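L0028 (Mitochondria associated protein) (Escherichia coli, PDB 3GCG) is a secreted bacterial effector of the IpaB/EvcA (WxxxE) family that probably acts in host cells as a guanine nucleotide exchange factor for Rho-family GTPases such as Cdc42. Local coordinates at residues 18-23 against 140-145; 26-31 against 38-43; 81-86 against 157-162. One frame throughout, in Å; residues are numbered along the deposited sequence.

Contact 1: 18-23 against 140-145; sequences INHGKL and QEIFER
The backbone N of H20 and NH1 of R145 both donate to water 1, which lies between the first turn of helix 20-32 and the last turns of helix 124-146. From N of H20 the water oxygen is 3.1 Å away; the bond from NH1 of R145 is weak. Just before the helix, N19 sits at the N-cap: its OD1 receives N of K22 at 2.9 Å, the N-H coming in from well above the plane of the amide, while the backbone N of N19 bonds to the hydroxyl of Y109.

The H20 imidazole carries most of the contact. Its CG lies beside the backbone N and anti to the carbonyl carbon (chi1 -55°), which sends the ring across to helix 124-146. There CD2 of H20 comes over one face of the R145 guanidinium, 3.5 Å from CZ, with the two planes 50° apart, so the pair is far from a flat stack. E141 approaches from another direction, at the ring edge. Its carboxylate is nearly perpendicular to the ring, and its CB lies 3.6 Å from CE1 of H20. The closer approach of OE1 is doubtful in the model and makes no hydrogen bond. CG2 of I18 lies over one face of the ring, toward its rim. Deeper in, CD1 of I142 meets CB of L23 at 3.9 Å, and L104 of helix 99-105 touches both side chains.

The contact thus sets an imidazole beside both a carboxylate and a guanidinium. The guanidinium would tend to disfavour a charged ring, and the carboxylate, whose placement is less sure, could offset this. No direct hydrogen bond joins H20 to either group, and its ND1 is buried with no partner in the model.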
loop_
_atom_site.group_PDB
_atom_site.type_symbol
_atom_site.label_atom_id
_atom_site.label_comp_id
_atom_site.label_asym_id
_atom_site.label_seq_id
_atom_site.Cartn_x
_atom_site.Cartn_y
_atom_site.Cartn_z
ATOM N N ILE B 18 -6.170 -13.670 -21.449
ATOM C CA ILE B 18 -5.541 -12.380 -21.617
ATOM C C ILE B 18 -4.127 -12.605 -22.127
ATOM O O ILE B 18 -3.507 -13.614 -21.808
ATOM C CB ILE B 18 -5.539 -11.606 -20.274
ATOM C CG1 ILE B 18 -5.302 -10.116 -20.531
ATOM C CG2 ILE B 18 -4.494 -12.181 -19.337
ATOM C CD1 ILE B 18 -5.565 -9.242 -19.326
ATOM N N ASN B 19 -3.630 -11.678 -22.939
ATOM C CA ASN B 19 -2.285 -11.780 -23.502
ATOM C C ASN B 19 -1.265 -11.175 -22.536
ATOM O O ASN B 19 -0.960 -9.981 -22.605
ATOM C CB ASN B 19 -2.228 -11.038 -24.842
ATOM C CG ASN B 19 -0.899 -11.201 -25.546
ATOM O OD1 ASN B 19 0.138 -11.296 -24.903
ATOM N ND2 ASN B 19 -0.922 -11.217 -26.879
ATOM N N HIS B 20 -0.740 -12.005 -21.640
ATOM C CA HIS B 20 0.244 -11.570 -20.648
ATOM C C HIS B 20 1.421 -10.847 -21.291
ATOM O O HIS B 20 2.014 -9.942 -20.692
ATOM C CB HIS B 20 0.728 -12.782 -19.861
ATOM C CG HIS B 20 -0.382 -13.551 -19.225
ATOM N ND1 HIS B 20 -0.978 -13.157 -18.047
ATOM C CD2 HIS B 20 -1.062 -14.646 -19.642
ATOM C CE1 HIS B 20 -1.980 -13.971 -17.769
ATOM N NE2 HIS B 20 -2.053 -14.883 -18.721
ATOM N N GLY B 21 1.751 -11.244 -22.516
ATOM C CA GLY B 21 2.839 -10.608 -23.233
ATOM C C GLY B 21 2.544 -9.153 -23.553
ATOM O O GLY B 21 3.420 -8.300 -23.409
ATOM N N LYS B 22 1.322 -8.864 -24.000
ATOM C CA LYS B 22 0.942 -7.486 -24.314
ATOM C C LYS B 22 0.903 -6.671 -23.040
ATOM O O LYS B 22 1.281 -5.504 -23.030
ATOM C CB LYS B 22 -0.432 -7.418 -24.997
ATOM C CG LYS B 22 -0.398 -7.772 -26.481
ATOM C CD LYS B 22 -1.748 -7.575 -27.163
ATOM C CE LYS B 22 -1.606 -7.776 -28.671
ATOM N NZ LYS B 22 -2.880 -7.573 -29.418
ATOM N N LEU B 23 0.432 -7.286 -21.962
ATOM C CA LEU B 23 0.369 -6.590 -20.684
ATOM C C LEU B 23 1.769 -6.181 -20.267
ATOM O O LEU B 23 2.007 -5.023 -19.926
ATOM C CB LEU B 23 -0.252 -7.487 -19.612
ATOM C CG LEU B 23 -1.783 -7.473 -19.582
ATOM C CD1 LEU B 23 -2.310 -8.553 -18.663
ATOM C CD2 LEU B 23 -2.255 -6.090 -19.129
ATOM N N GLN B 140 0.620 -12.550 -10.828
ATOM C CA GLN B 140 1.424 -13.728 -10.537
ATOM C C GLN B 140 1.872 -14.328 -11.860
ATOM O O GLN B 140 3.018 -14.758 -12.005
ATOM C CB GLN B 140 0.624 -14.772 -9.754
ATOM C CG GLN B 140 1.413 -16.046 -9.502
ATOM C CD GLN B 140 0.610 -17.108 -8.788
ATOM O OE1 GLN B 140 0.158 -16.906 -7.661
ATOM N NE2 GLN B 140 0.430 -18.250 -9.439
ATOM N N GLU B 141 0.955 -14.349 -12.823
ATOM C CA GLU B 141 1.256 -14.888 -14.139
ATOM C C GLU B 141 2.300 -14.003 -14.828
ATOM O O GLU B 141 3.208 -14.505 -15.484
ATOM C CB GLU B 141 -0.033 -14.991 -14.967
ATOM C CG GLU B 141 -1.104 -15.860 -14.294
ATOM C CD GLU B 141 -2.394 -16.007 -15.104
ATOM O OE1 GLU B 141 -2.994 -14.980 -15.489
ATOM O OE2 GLU B 141 -2.821 -17.158 -15.345
ATOM N N ILE B 142 2.187 -12.688 -14.652
ATOM C CA ILE B 142 3.129 -11.752 -15.260
ATOM C C ILE B 142 4.496 -11.862 -14.618
ATOM O O ILE B 142 5.523 -11.721 -15.286
ATOM C CB ILE B 142 2.639 -10.301 -15.140
ATOM C CG1 ILE B 142 1.506 -10.068 -16.139
ATOM C CG2 ILE B 142 3.785 -9.329 -15.388
ATOM C CD1 ILE B 142 0.975 -8.656 -16.151
ATOM N N PHE B 143 4.504 -12.116 -13.317
ATOM C CA PHE B 143 5.743 -12.258 -12.576
ATOM C C PHE B 143 6.520 -13.497 -13.021
ATOM O O PHE B 143 7.715 -13.424 -13.308
ATOM C CB PHE B 143 5.446 -12.368 -11.078
ATOM C CG PHE B 143 6.654 -12.703 -10.245
ATOM C CD1 PHE B 143 7.652 -11.755 -10.028
ATOM C CD2 PHE B 143 6.800 -13.974 -9.695
ATOM C CE1 PHE B 143 8.782 -12.061 -9.275
ATOM C CE2 PHE B 143 7.928 -14.301 -8.936
ATOM C CZ PHE B 143 8.926 -13.339 -8.724
ATOM N N GLU B 144 5.834 -14.633 -13.069
ATOM C CA GLU B 144 6.465 -15.896 -13.441
ATOM C C GLU B 144 6.969 -15.993 -14.879
ATOM O O GLU B 144 7.815 -16.825 -15.179
ATOM C CB GLU B 144 5.515 -17.060 -13.147
ATOM C CG GLU B 144 5.077 -17.106 -11.696
ATOM C CD GLU B 144 4.237 -18.319 -11.369
ATOM O OE1 GLU B 144 3.376 -18.694 -12.193
ATOM O OE2 GLU B 144 4.431 -18.890 -10.277
ATOM N N ARG B 145 6.464 -15.149 -15.767
ATOM C CA ARG B 145 6.913 -15.194 -17.151
ATOM C C ARG B 145 8.100 -14.273 -17.402
ATOM O O ARG B 145 8.859 -14.467 -18.354
ATOM C CB ARG B 145 5.768 -14.827 -18.088
ATOM C CG ARG B 145 4.550 -15.700 -17.888
ATOM C CD ARG B 145 3.618 -15.626 -19.074
ATOM N NE ARG B 145 2.516 -16.569 -18.945
ATOM C CZ ARG B 145 1.658 -16.848 -19.918
ATOM N NH1 ARG B 145 1.778 -16.255 -21.102
ATOM N NH2 ARG B 145 0.681 -17.723 -19.708
HETATM O O HOH W 1 -0.501 -14.985 -22.594
#

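Contact 2: 26-31 against 38-43; sequences QLLQAV and GDTQQW
W43, first residue of the WxxxE motif that names this effector family, lays its indole against L27, L28 and V31 where helix 20-32 and the start of helix 41-67, successive in the chain, meet. One contact is CH-pi: CG2 of V31 stands 3.7 Å from the centroid of the five-membered ring, 9° off its normal. V31 uses its other branch as well, CG1 lying 3.5 Å from CB of W43. At the six-membered end, CD1 of L27 approaches CH2 of W43 at 3.5 Å, and CD2 of L28 is near CZ3. CG2 of T40 also touches CG1 of V31.

Replacing W43 by an alanine is likely to open a gap beside V31 and L27 and leave OG of S99 without the indole N-H. An apolar side chain of the other protein in the assembly also packs on W43, linking this corner of the fold to the partner surface.

No hydrogen bond directly joins the segments; polar links lie in the turn and through water 2. Backbone N of Q41 donates to OD2 of D39 in an Asx turn, although the place of OD2 is less sure. Water 2 donates to both O of V31, at 2.8 Å, and O of D39.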
loop_
_atom_site.group_PDB
_atom_site.type_symbol
_atom_site.label_atom_id
_atom_site.label_comp_id
_atom_site.label_asym_id
_atom_site.label_seq_id
_atom_site.Cartn_x
_atom_site.Cartn_y
_atom_site.Cartn_z
ATOM N N GLN B 26 3.078 -3.306 -22.007
ATOM C CA GLN B 26 2.432 -2.078 -21.556
ATOM C C GLN B 26 2.963 -1.691 -20.173
ATOM O O GLN B 26 3.072 -0.514 -19.845
ATOM C CB GLN B 26 0.911 -2.267 -21.535
ATOM C CG GLN B 26 0.292 -2.320 -22.935
ATOM C CD GLN B 26 -1.224 -2.473 -22.916
ATOM O OE1 GLN B 26 -1.887 -2.104 -21.947
ATOM N NE2 GLN B 26 -1.778 -3.001 -24.001
ATOM N N LEU B 27 3.306 -2.690 -19.367
ATOM C CA LEU B 27 3.855 -2.430 -18.039
ATOM C C LEU B 27 5.266 -1.850 -18.226
ATOM O O LEU B 27 5.634 -0.865 -17.594
ATOM C CB LEU B 27 3.936 -3.731 -17.243
ATOM C CG LEU B 27 4.234 -3.703 -15.737
ATOM C CD1 LEU B 27 4.998 -4.967 -15.394
ATOM C CD2 LEU B 27 5.042 -2.486 -15.329
ATOM N N LEU B 28 6.046 -2.470 -19.108
ATOM C CA LEU B 28 7.408 -2.010 -19.376
ATOM C C LEU B 28 7.408 -0.596 -19.941
ATOM O O LEU B 28 8.254 0.224 -19.580
ATOM C CB LEU B 28 8.103 -2.972 -20.342
ATOM C CG LEU B 28 8.344 -4.346 -19.713
ATOM C CD1 LEU B 28 8.899 -5.316 -20.742
ATOM C CD2 LEU B 28 9.297 -4.197 -18.533
ATOM N N GLN B 29 6.457 -0.311 -20.825
ATOM C CA GLN B 29 6.358 1.023 -21.406
ATOM C C GLN B 29 6.154 2.049 -20.307
ATOM O O GLN B 29 6.786 3.106 -20.315
ATOM C CB GLN B 29 5.183 1.118 -22.385
ATOM C CG GLN B 29 5.415 0.453 -23.723
ATOM C CD GLN B 29 4.354 0.839 -24.733
ATOM O OE1 GLN B 29 4.164 2.027 -25.026
ATOM N NE2 GLN B 29 3.652 -0.158 -25.274
ATOM N N ALA B 30 5.263 1.736 -19.370
ATOM C CA ALA B 30 4.971 2.641 -18.260
ATOM C C ALA B 30 6.234 2.882 -17.441
ATOM O O ALA B 30 6.506 4.002 -17.005
ATOM C CB ALA B 30 3.865 2.055 -17.375
ATOM N N VAL B 31 7.012 1.829 -17.239
ATOM C CA VAL B 31 8.255 1.945 -16.481
ATOM C C VAL B 31 9.220 2.913 -17.178
ATOM O O VAL B 31 9.847 3.759 -16.537
ATOM C CB VAL B 31 8.952 0.568 -16.346
ATOM C CG1 VAL B 31 10.311 0.736 -15.681
ATOM C CG2 VAL B 31 8.071 -0.391 -15.548
ATOM N N GLY B 38 14.723 4.869 -20.954
ATOM C CA GLY B 38 13.738 3.806 -20.885
ATOM C C GLY B 38 14.241 2.618 -20.097
ATOM O O GLY B 38 13.858 1.480 -20.362
ATOM N N ASP B 39 15.111 2.885 -19.130
ATOM C CA ASP B 39 15.673 1.833 -18.291
ATOM C C ASP B 39 14.564 1.083 -17.567
ATOM O O ASP B 39 13.548 1.668 -17.199
ATOM C CB ASP B 39 16.631 2.445 -17.261
ATOM C CG ASP B 39 17.127 1.429 -16.249
ATOM O OD1 ASP B 39 16.813 1.579 -15.046
ATOM O OD2 ASP B 39 17.828 0.478 -16.659
ATOM N N THR B 40 14.757 -0.213 -17.369
ATOM C CA THR B 40 13.769 -1.025 -16.672
ATOM C C THR B 40 14.484 -1.957 -15.699
ATOM O O THR B 40 13.848 -2.750 -15.003
ATOM C CB THR B 40 12.933 -1.882 -17.661
ATOM O OG1 THR B 40 13.803 -2.737 -18.415
ATOM C CG2 THR B 40 12.152 -0.993 -18.614
ATOM N N GLN B 41 15.811 -1.841 -15.661
ATOM C CA GLN B 41 16.653 -2.670 -14.800
ATOM C C GLN B 41 16.374 -2.429 -13.321
ATOM O O GLN B 41 16.164 -3.363 -12.553
ATOM C CB GLN B 41 18.130 -2.373 -15.057
ATOM C CG GLN B 41 18.535 -2.264 -16.516
ATOM C CD GLN B 41 19.950 -1.704 -16.670
ATOM O OE1 GLN B 41 20.268 -0.632 -16.142
ATOM N NE2 GLN B 41 20.801 -2.429 -17.392
ATOM N N GLN B 42 16.403 -1.168 -12.920
ATOM C CA GLN B 42 16.161 -0.829 -11.529
ATOM C C GLN B 42 14.764 -1.285 -11.130
ATOM O O GLN B 42 14.587 -1.930 -10.095
ATOM C CB GLN B 42 16.335 0.671 -11.328
ATOM C CG GLN B 42 17.723 1.147 -11.715
ATOM C CD GLN B 42 18.811 0.278 -11.112
ATOM O OE1 GLN B 42 18.959 0.215 -9.892
ATOM N NE2 GLN B 42 19.571 -0.406 -11.966
ATOM N N TRP B 43 13.778 -0.968 -11.965
ATOM C CA TRP B 43 12.411 -1.384 -11.694
ATOM C C TRP B 43 12.355 -2.901 -11.501
ATOM O O TRP B 43 11.722 -3.393 -10.563
ATOM C CB TRP B 43 11.475 -1.001 -12.847
ATOM C CG TRP B 43 10.124 -1.624 -12.683
ATOM C CD1 TRP B 43 9.114 -1.191 -11.867
ATOM C CD2 TRP B 43 9.679 -2.864 -13.244
ATOM N NE1 TRP B 43 8.073 -2.084 -11.885
ATOM C CE2 TRP B 43 8.388 -3.118 -12.728
ATOM C CE3 TRP B 43 10.238 -3.781 -14.147
ATOM C CZ2 TRP B 43 7.656 -4.259 -13.067
ATOM C CZ3 TRP B 43 9.510 -4.914 -14.482
ATOM C CH2 TRP B 43 8.227 -5.137 -13.948
HETATM O O HOH W 2 12.589 4.019 -16.708
#

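Contact 3: 81-86 against 157-162; sequences RAVENA and AITQNA
V83 and I158 are the two large bumps on facing surfaces that are otherwise mostly small. The helices that carry them, 73-87 and 152-166, run broadly antiparallel, with the N-to-C directions of the two segments 136° apart and the axes approaching to 9.3 Å. Each side offers the same spacing of residues, A82, V83 and A86 on one helix and I158, T159 and A162 on the other, so two rows read in opposite senses can be laid together.

At one end of the pairing two methyls meet, CB of A82 and CB of A162 at 4.2 Å. At the other end the pairing is of large with small: CG2 of I158 rests on CB of A86 at 3.7 Å. With CG1 of I158 beside the backbone N (chi1 -67°), CG2 is left anti to that N and turned to the alanine, while the same side chain also touches L87 further along helix 73-87.

Between these ends, the V83 bump enters a shallow hollow lined by I158, T159 and A162. It is chiefly the CG2 branch that enters. With CG1 of V83 anti to the backbone N (chi1 170°), CG2 falls anti to the carbonyl carbon and lies 3.8 Å from CA of T159, close to the backbone at the floor of the hollow, and 4.2 Å from CB of A162. The wall on the T159 side is its hydroxyl, whose OG1 is 3.6 Å from CG2 of V83. V56 of helix 41-67 touches both V83 and T159.

No hydrogen bond joins the two segments. The one hydroxyl in the interface, that of T159, bonds within its own helix to O of I155, so it can face a methyl without losing a polar partner; adhesion here rests on apolar contact and matching shape.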
loop_
_atom_site.group_PDB
_atom_site.type_symbol
_atom_site.label_atom_id
_atom_site.label_comp_id
_atom_site.label_asym_id
_atom_site.label_seq_id
_atom_site.Cartn_x
_atom_site.Cartn_y
_atom_site.Cartn_z
ATOM N N ARG B 81 15.591 -14.487 6.116
ATOM C CA ARG B 81 16.968 -14.757 5.722
ATOM C C ARG B 81 17.067 -16.179 5.173
ATOM O O ARG B 81 17.787 -16.436 4.202
ATOM C CB ARG B 81 17.920 -14.598 6.911
ATOM C CG ARG B 81 19.215 -13.860 6.565
ATOM C CD ARG B 81 19.771 -14.282 5.195
ATOM N NE ARG B 81 20.947 -13.501 4.811
ATOM C CZ ARG B 81 21.486 -13.493 3.592
ATOM N NH1 ARG B 81 20.958 -14.226 2.620
ATOM N NH2 ARG B 81 22.558 -12.750 3.345
ATOM N N ALA B 82 16.329 -17.102 5.792
ATOM C CA ALA B 82 16.329 -18.489 5.346
ATOM C C ALA B 82 15.805 -18.559 3.918
ATOM O O ALA B 82 16.397 -19.213 3.059
ATOM C CB ALA B 82 15.465 -19.339 6.270
ATOM N N VAL B 83 14.699 -17.875 3.655
ATOM C CA VAL B 83 14.141 -17.874 2.309
ATOM C C VAL B 83 15.094 -17.135 1.393
ATOM O O VAL B 83 15.216 -17.457 0.215
ATOM C CB VAL B 83 12.781 -17.176 2.257
ATOM C CG1 VAL B 83 12.359 -16.975 0.809
ATOM C CG2 VAL B 83 11.751 -18.012 2.991
ATOM N N GLU B 84 15.768 -16.142 1.961
ATOM C CA GLU B 84 16.724 -15.321 1.233
ATOM C C GLU B 84 17.891 -16.189 0.760
ATOM O O GLU B 84 18.290 -16.120 -0.404
ATOM C CB GLU B 84 17.216 -14.193 2.149
ATOM C CG GLU B 84 17.948 -13.059 1.460
ATOM C CD GLU B 84 18.022 -11.809 2.331
ATOM O OE1 GLU B 84 18.502 -11.905 3.484
ATOM O OE2 GLU B 84 17.602 -10.729 1.865
ATOM N N ASN B 85 18.423 -17.017 1.658
ATOM C CA ASN B 85 19.535 -17.897 1.314
ATOM C C ASN B 85 19.113 -18.942 0.295
ATOM O O ASN B 85 19.817 -19.187 -0.677
ATOM C CB ASN B 85 20.073 -18.627 2.549
ATOM C CG ASN B 85 20.600 -17.685 3.608
ATOM O OD1 ASN B 85 21.129 -16.621 3.299
ATOM N ND2 ASN B 85 20.474 -18.084 4.871
ATOM N N ALA B 86 17.965 -19.567 0.533
ATOM C CA ALA B 86 17.451 -20.606 -0.353
ATOM C C ALA B 86 17.215 -20.118 -1.777
ATOM O O ALA B 86 17.429 -20.859 -2.736
ATOM C CB ALA B 86 16.160 -21.180 0.215
ATOM N N ALA B 157 6.402 -22.876 -0.892
ATOM C CA ALA B 157 6.867 -24.130 -0.298
ATOM C C ALA B 157 8.149 -23.903 0.504
ATOM O O ALA B 157 8.271 -24.348 1.641
ATOM C CB ALA B 157 7.103 -25.170 -1.396
ATOM N N ILE B 158 9.106 -23.209 -0.103
ATOM C CA ILE B 158 10.357 -22.907 0.569
ATOM C C ILE B 158 10.072 -22.164 1.874
ATOM O O ILE B 158 10.657 -22.471 2.912
ATOM C CB ILE B 158 11.257 -22.044 -0.330
ATOM C CG1 ILE B 158 11.698 -22.862 -1.548
ATOM C CG2 ILE B 158 12.446 -21.524 0.468
ATOM C CD1 ILE B 158 12.542 -22.083 -2.540
ATOM N N THR B 159 9.161 -21.194 1.820
ATOM C CA THR B 159 8.797 -20.421 3.007
ATOM C C THR B 159 8.164 -21.319 4.070
ATOM O O THR B 159 8.525 -21.250 5.247
ATOM C CB THR B 159 7.805 -19.289 2.657
ATOM O OG1 THR B 159 8.403 -18.408 1.697
ATOM C CG2 THR B 159 7.425 -18.501 3.905
ATOM N N GLN B 160 7.217 -22.156 3.650
ATOM C CA GLN B 160 6.539 -23.079 4.560
ATOM C C GLN B 160 7.564 -23.911 5.325
ATOM O O GLN B 160 7.427 -24.149 6.531
ATOM C CB GLN B 160 5.612 -24.024 3.779
ATOM C CG GLN B 160 4.341 -23.377 3.258
ATOM C CD GLN B 160 3.450 -24.351 2.500
ATOM O OE1 GLN B 160 3.858 -24.926 1.487
ATOM N NE2 GLN B 160 2.222 -24.535 2.986
ATOM N N ASN B 161 8.588 -24.354 4.607
ATOM C CA ASN B 161 9.647 -25.164 5.189
ATOM C C ASN B 161 10.482 -24.331 6.159
ATOM O O ASN B 161 11.067 -24.868 7.096
ATOM C CB ASN B 161 10.536 -25.732 4.078
ATOM C CG ASN B 161 11.171 -27.052 4.463
ATOM O OD1 ASN B 161 12.381 -27.132 4.685
ATOM N ND2 ASN B 161 10.353 -28.097 4.553
ATOM N N ALA B 162 10.547 -23.022 5.924
ATOM C CA ALA B 162 11.295 -22.129 6.807
ATOM C C ALA B 162 10.477 -21.966 8.084
ATOM O O ALA B 162 11.001 -22.069 9.194
ATOM C CB ALA B 162 11.503 -20.768 6.139
#

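Contacts 1 and 2 both use helix 20-32, contact 1 at its first turn and contact 2 farther along; their centres are 15 Å apart. Helix 20-32 is thereby set against helix 124-146, distant in sequence, and against helix 41-67, its immediate successor. Contact 3 pairs helices 73-87 and 152-166, its centre 25 Å from that of contact 1 and 29 Å from that of contact 2, with no touch to either. Along the chain, contact 2 closes before contact 3 opens, whereas contacts 1 and 3 interleave. Helices 41-67 and 124-146 thus lead from one region to the other, consistent with the V-shaped all-helical architecture of SopE-like exchange factors.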